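Local coordinates for protein Bm4233, isoform b (Brugia malayi, PDB 6ANY) that probably binds sterols and other small lipids as a secreted venom allergen-like protein of the CAP superfamily, and is a vaccine candidate for lymphatic filariasis, at residues C66-S71 with E81-Y86; I146-A151 with A162-S167. One frame throughout, in Å; residues are numbered along the deposited sequence.

Both contacts belong to the CAP domain and come one after the other along the chain, contact 1 (66-71 with 81-86) closing before contact 2 (146-151 with 162-167) opens. They lie about 10 Å apart, centre to centre, and both reach the same four-stranded mixed sheet. Contact 2 joins its two central strands, 145-153 and 159-167; contact 1 lays the loop after helix 53-63 over the edge strand 80-87, which pairs with 159-167. They meet directly where E81 OE2 and H165 NE2 stand 2.7 Å apart, a probable hydrogen bond, and where V83 packs on I163. The loop histidine H70, E81 and H165 thus form one polar chain from the surface into the sheet.

Contact 1 of 2, residues C66-S71 with E81-Y86; sequences CVFGHS and ENVYAY
The imidazole of H70 and the carboxylate of E81 lie almost in one plane, 5° apart, and meet at the ring's edge, where H70 ND1 donates to E81 OE1 at 2.6 Å. This bond uses the anti lone pair of OE1; the backbone N-H of S71 takes the syn lone pair of the same oxygen (S71 N to E81 OE1, 2.9 Å). S71 OG reaches E81 OE2 at 2.7 Å, 20° out of the carboxylate plane. Three bonds fix the rotation of the carboxylate, which a glutamate chain extended beyond CG (chi1 179°) carries across to the loop. The F68 ring has the backbone carbon of Y84 at its edge, and W87 stacks edge-to-face with F68. F68 CD1 reaches A85 CB (3.6 Å) and V83 CG1 (3.8 Å) obliquely. V83 CG2 instead lies 3.5 Å from G69 O, near the H70 ring. F68 centres an inverse gamma turn, closed by a weak bond from G69 N to V67 O. H70 and E81 fall in the HS and GEN motifs, consistent with the conserved histidine and glutamate of the cavity in CAP relatives. H165 of strand 159-167 is the second partner of E81 OE2, and W62 of helix 53-63 holds G69 O. Helix 99-108 packs against Y84 beyond the strand, while the C66-C154 disulfide ties the loop's start to the first residue of helix 154-157, just past strand 145-153.

Contact 2 of 2, residues I146-A151 with A162-S167; sequences IGCGIA and AICHYS
C148 and C164 face each other across the two strands and are joined by a disulfide, SG to SG 2.0 Å, with a chi3 of 100°. They form a non-hydrogen-bonded antiparallel pair whose CA atoms come to 4.0 Å, closer than in the flanking pairs. Each sulfur stands anti to its own carbonyl carbon (chi1 -52° in C148, -76° in C164), and the bridge makes a ridge on the face shared with I146, Y166, I150 and A162. At one end of this ridge the side chains of I146 and Y166 run side by side in the same direction, and I146 CD1 fits against Y166 CE2 at 3.6 Å. At the other end the small A162 takes the flank of the larger I150, with I150 CG1 4.3 Å from A162 CB. The opposite face is uneven: G147 and G149 add no bulk, while I163 and H165 rise beside them and lean away from the glycine strand, I163 towards W62 and A63 of helix 53-63. The H165 ring is held at both nitrogens, by S58 through ND1 and by E81 through NE2. Two hydrogen-bonded pairs, G147 with H165 and G149 with I163, close the backbone; H165 N to G147 O is 2.7 Å and I163 N to G149 O 2.8 Å. Helix 10-28 covers I146, and helix 99-108 sets W107 over C164 and Y166. With helices packed on both faces of these central strands, the pair forms the heart of the alpha-beta-alpha sandwich of the CAP fold, its two strands cross-linked by the buried disulfide.

Contact 1 of 2, residues C66-S71 with E81-Y86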
loop_
_atom_site.group_PDB
_atom_site.type_symbol
_atom_site.label_atom_id
_atom_site.label_comp_id
_atom_site.label_asym_id
_atom_site.label_seq_id
_atom_site.Cartn_x
_atom_site.Cartn_y
_atom_site.Cartn_z
ATOM N N CYS A 66 7.372 6.851 17.398
ATOM C CA CYS A 66 6.440 7.959 17.379
ATOM C C CYS A 66 7.017 9.170 16.617
ATOM O O CYS A 66 6.932 10.322 17.043
ATOM C CB CYS A 66 6.019 8.333 18.782
ATOM S SG CYS A 66 4.985 7.086 19.552
ATOM N N VAL A 67 7.621 8.898 15.466
ATOM C CA VAL A 67 8.161 9.946 14.652
ATOM C C VAL A 67 7.460 9.942 13.345
ATOM O O VAL A 67 7.482 8.914 12.607
ATOM C CB VAL A 67 9.665 9.702 14.390
ATOM C CG1 VAL A 67 10.214 10.717 13.423
ATOM C CG2 VAL A 67 10.494 9.819 15.703
ATOM N N PHE A 68 6.890 11.097 12.975
ATOM C CA PHE A 68 6.259 11.247 11.673
ATOM C C PHE A 68 7.321 11.507 10.649
ATOM O O PHE A 68 7.648 12.685 10.340
ATOM C CB PHE A 68 5.258 12.412 11.695
ATOM C CG PHE A 68 4.533 12.590 10.412
ATOM C CD1 PHE A 68 3.712 11.553 9.883
ATOM C CD2 PHE A 68 4.677 13.747 9.668
ATOM C CE1 PHE A 68 3.058 11.721 8.671
ATOM C CE2 PHE A 68 3.976 13.926 8.432
ATOM C CZ PHE A 68 3.156 12.925 7.950
ATOM N N GLY A 69 7.877 10.431 10.117
ATOM C CA GLY A 69 8.915 10.526 9.084
ATOM C C GLY A 69 9.365 9.148 8.666
ATOM O O GLY A 69 8.973 8.128 9.238
ATOM N N HIS A 70 10.247 9.116 7.690
ATOM C CA HIS A 70 10.795 7.857 7.248
ATOM C C HIS A 70 11.848 7.279 8.206
ATOM O O HIS A 70 12.687 8.000 8.775
ATOM C CB HIS A 70 11.414 7.993 5.829
ATOM C CG HIS A 70 10.395 7.921 4.722
ATOM N ND1 HIS A 70 9.598 6.803 4.525
ATOM C CD2 HIS A 70 10.026 8.828 3.773
ATOM C CE1 HIS A 70 8.811 7.015 3.482
ATOM N NE2 HIS A 70 9.035 8.239 3.021
ATOM N N SER A 71 11.913 5.954 8.254
ATOM C CA SER A 71 12.987 5.298 8.938
ATOM C C SER A 71 14.232 5.492 8.121
ATOM O O SER A 71 14.140 5.867 6.984
ATOM C CB SER A 71 12.709 3.838 9.235
ATOM O OG SER A 71 12.504 3.066 8.097
ATOM N N GLU A 81 8.319 2.100 1.956
ATOM C CA GLU A 81 7.738 2.561 3.232
ATOM C C GLU A 81 6.759 3.683 3.067
ATOM O O GLU A 81 7.053 4.615 2.401
ATOM C CB GLU A 81 8.850 2.963 4.221
ATOM C CG GLU A 81 8.347 3.481 5.584
ATOM C CD GLU A 81 9.496 3.839 6.479
ATOM O OE1 GLU A 81 10.040 4.966 6.315
ATOM O OE2 GLU A 81 9.917 2.994 7.300
ATOM N N ASN A 82 5.568 3.581 3.682
ATOM C CA ASN A 82 4.546 4.612 3.689
ATOM C C ASN A 82 4.283 4.949 5.174
ATOM O O ASN A 82 4.254 4.062 6.021
ATOM C CB ASN A 82 3.275 4.120 3.027
ATOM C CG ASN A 82 3.269 4.255 1.475
ATOM O OD1 ASN A 82 4.062 5.014 0.913
ATOM N ND2 ASN A 82 2.243 3.657 0.818
ATOM N N VAL A 83 4.095 6.238 5.469
ATOM C CA VAL A 83 3.956 6.791 6.811
ATOM C C VAL A 83 2.693 7.609 6.891
ATOM O O VAL A 83 2.417 8.403 6.034
ATOM C CB VAL A 83 5.137 7.736 7.146
ATOM C CG1 VAL A 83 4.956 8.281 8.515
ATOM C CG2 VAL A 83 6.512 7.009 6.992
ATOM N N TYR A 84 1.888 7.354 7.921
ATOM C CA TYR A 84 0.635 8.080 8.147
ATOM C C TYR A 84 0.525 8.465 9.619
ATOM O O TYR A 84 0.911 7.715 10.476
ATOM C CB TYR A 84 -0.570 7.227 7.729
ATOM C CG TYR A 84 -1.929 7.674 8.270
ATOM C CD1 TYR A 84 -2.708 8.550 7.583
ATOM C CD2 TYR A 84 -2.416 7.188 9.485
ATOM C CE1 TYR A 84 -3.954 8.978 8.072
ATOM C CE2 TYR A 84 -3.643 7.601 10.001
ATOM C CZ TYR A 84 -4.428 8.446 9.290
ATOM O OH TYR A 84 -5.642 8.863 9.822
ATOM N N ALA A 85 -0.001 9.653 9.895
ATOM C CA ALA A 85 -0.302 10.095 11.262
ATOM C C ALA A 85 -1.648 10.818 11.374
ATOM O O ALA A 85 -2.162 11.397 10.418
ATOM C CB ALA A 85 0.772 10.980 11.824
ATOM N N TYR A 86 -2.218 10.713 12.546
ATOM C CA TYR A 86 -3.371 11.460 12.887
ATOM C C TYR A 86 -3.122 12.087 14.207
ATOM O O TYR A 86 -2.794 11.378 15.167
ATOM C CB TYR A 86 -4.602 10.554 13.046
ATOM C CG TYR A 86 -5.867 11.319 13.123
ATOM C CD1 TYR A 86 -6.530 11.742 11.956
ATOM C CD2 TYR A 86 -6.407 11.657 14.339
ATOM C CE1 TYR A 86 -7.727 12.441 12.020
ATOM C CE2 TYR A 86 -7.615 12.383 14.427
ATOM C CZ TYR A 86 -8.260 12.778 13.263
ATOM O OH TYR A 86 -9.459 13.464 13.329
#

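Contact 2 of 2, residues I146-A151 with A162-S167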
loop_
_atom_site.group_PDB
_atom_site.type_symbol
_atom_site.label_atom_id
_atom_site.label_comp_id
_atom_site.label_asym_id
_atom_site.label_seq_id
_atom_site.Cartn_x
_atom_site.Cartn_y
_atom_site.Cartn_z
ATOM N N ILE A 146 3.220 -7.030 2.271
ATOM C CA ILE A 146 2.906 -5.811 3.037
ATOM C C ILE A 146 2.924 -6.168 4.509
ATOM O O ILE A 146 2.492 -7.228 4.875
ATOM C CB ILE A 146 1.576 -5.182 2.623
ATOM C CG1 ILE A 146 1.396 -3.858 3.375
ATOM C CG2 ILE A 146 0.388 -6.126 2.871
ATOM C CD1 ILE A 146 0.207 -3.049 2.896
ATOM N N GLY A 147 3.421 -5.260 5.321
ATOM C CA GLY A 147 3.362 -5.410 6.742
ATOM C C GLY A 147 3.379 -4.030 7.357
ATOM O O GLY A 147 4.071 -3.118 6.868
ATOM N N CYS A 148 2.616 -3.892 8.431
ATOM C CA CYS A 148 2.358 -2.573 9.008
ATOM C C CYS A 148 2.422 -2.586 10.509
ATOM O O CYS A 148 2.206 -3.615 11.169
ATOM C CB CYS A 148 1.003 -2.005 8.612
ATOM S SG CYS A 148 0.632 -1.982 6.834
ATOM N N GLY A 149 2.774 -1.431 11.041
ATOM C CA GLY A 149 2.956 -1.276 12.491
ATOM C C GLY A 149 2.218 -0.035 12.940
ATOM O O GLY A 149 2.161 0.935 12.210
ATOM N N ILE A 150 1.677 -0.075 14.143
ATOM C CA ILE A 150 0.847 1.004 14.644
ATOM C C ILE A 150 1.221 1.399 16.062
ATOM O O ILE A 150 1.459 0.535 16.962
ATOM C CB ILE A 150 -0.620 0.546 14.605
ATOM C CG1 ILE A 150 -1.076 0.404 13.149
ATOM C CG2 ILE A 150 -1.515 1.560 15.304
ATOM C CD1 ILE A 150 -2.385 -0.397 12.995
ATOM N N ALA A 151 1.192 2.693 16.301
ATOM C CA ALA A 151 1.475 3.254 17.640
ATOM C C ALA A 151 0.391 4.226 17.988
ATOM O O ALA A 151 0.154 5.129 17.237
ATOM C CB ALA A 151 2.820 3.956 17.657
ATOM N N ALA A 162 0.812 5.261 11.837
ATOM C CA ALA A 162 0.772 3.984 11.170
ATOM C C ALA A 162 1.906 3.906 10.130
ATOM O O ALA A 162 2.081 4.805 9.340
ATOM C CB ALA A 162 -0.565 3.792 10.514
ATOM N N ILE A 163 2.644 2.817 10.140
ATOM C CA ILE A 163 3.759 2.610 9.225
ATOM C C ILE A 163 3.532 1.301 8.453
ATOM O O ILE A 163 3.273 0.276 9.023
ATOM C CB ILE A 163 5.112 2.493 9.975
ATOM C CG1 ILE A 163 5.306 3.646 10.999
ATOM C CG2 ILE A 163 6.245 2.375 8.981
ATOM C CD1 ILE A 163 5.439 5.014 10.451
ATOM N N CYS A 164 3.617 1.366 7.141
ATOM C CA CYS A 164 3.498 0.171 6.308
ATOM C C CYS A 164 4.770 0.024 5.505
ATOM O O CYS A 164 5.268 1.020 4.935
ATOM C CB CYS A 164 2.255 0.214 5.433
ATOM S SG CYS A 164 0.677 -0.106 6.225
ATOM N N HIS A 165 5.276 -1.205 5.484
ATOM C CA HIS A 165 6.405 -1.657 4.654
ATOM C C HIS A 165 5.988 -2.603 3.539
ATOM O O HIS A 165 5.141 -3.479 3.723
ATOM C CB HIS A 165 7.447 -2.342 5.512
ATOM C CG HIS A 165 8.248 -1.386 6.333
ATOM N ND1 HIS A 165 9.184 -1.794 7.253
ATOM C CD2 HIS A 165 8.278 -0.036 6.341
ATOM C CE1 HIS A 165 9.766 -0.742 7.784
ATOM N NE2 HIS A 165 9.250 0.337 7.230
ATOM N N TYR A 166 6.608 -2.426 2.379
ATOM C CA TYR A 166 6.210 -3.149 1.154
ATOM C C TYR A 166 7.398 -3.795 0.529
ATOM O O TYR A 166 8.469 -3.197 0.483
ATOM C CB TYR A 166 5.597 -2.197 0.136
ATOM C CG TYR A 166 4.485 -1.292 0.686
ATOM C CD1 TYR A 166 4.775 -0.223 1.499
ATOM C CD2 TYR A 166 3.156 -1.536 0.380
ATOM C CE1 TYR A 166 3.764 0.590 1.997
ATOM C CE2 TYR A 166 2.165 -0.770 0.876
ATOM C CZ TYR A 166 2.457 0.301 1.678
ATOM O OH TYR A 166 1.369 1.033 2.093
ATOM N N SER A 167 7.227 -5.010 0.019
ATOM C CA SER A 167 8.316 -5.717 -0.650
ATOM C C SER A 167 7.797 -6.584 -1.792
ATOM O O SER A 167 6.809 -7.301 -1.636
ATOM C CB SER A 167 9.092 -6.576 0.352
ATOM O OG SER A 167 10.099 -7.332 -0.297
#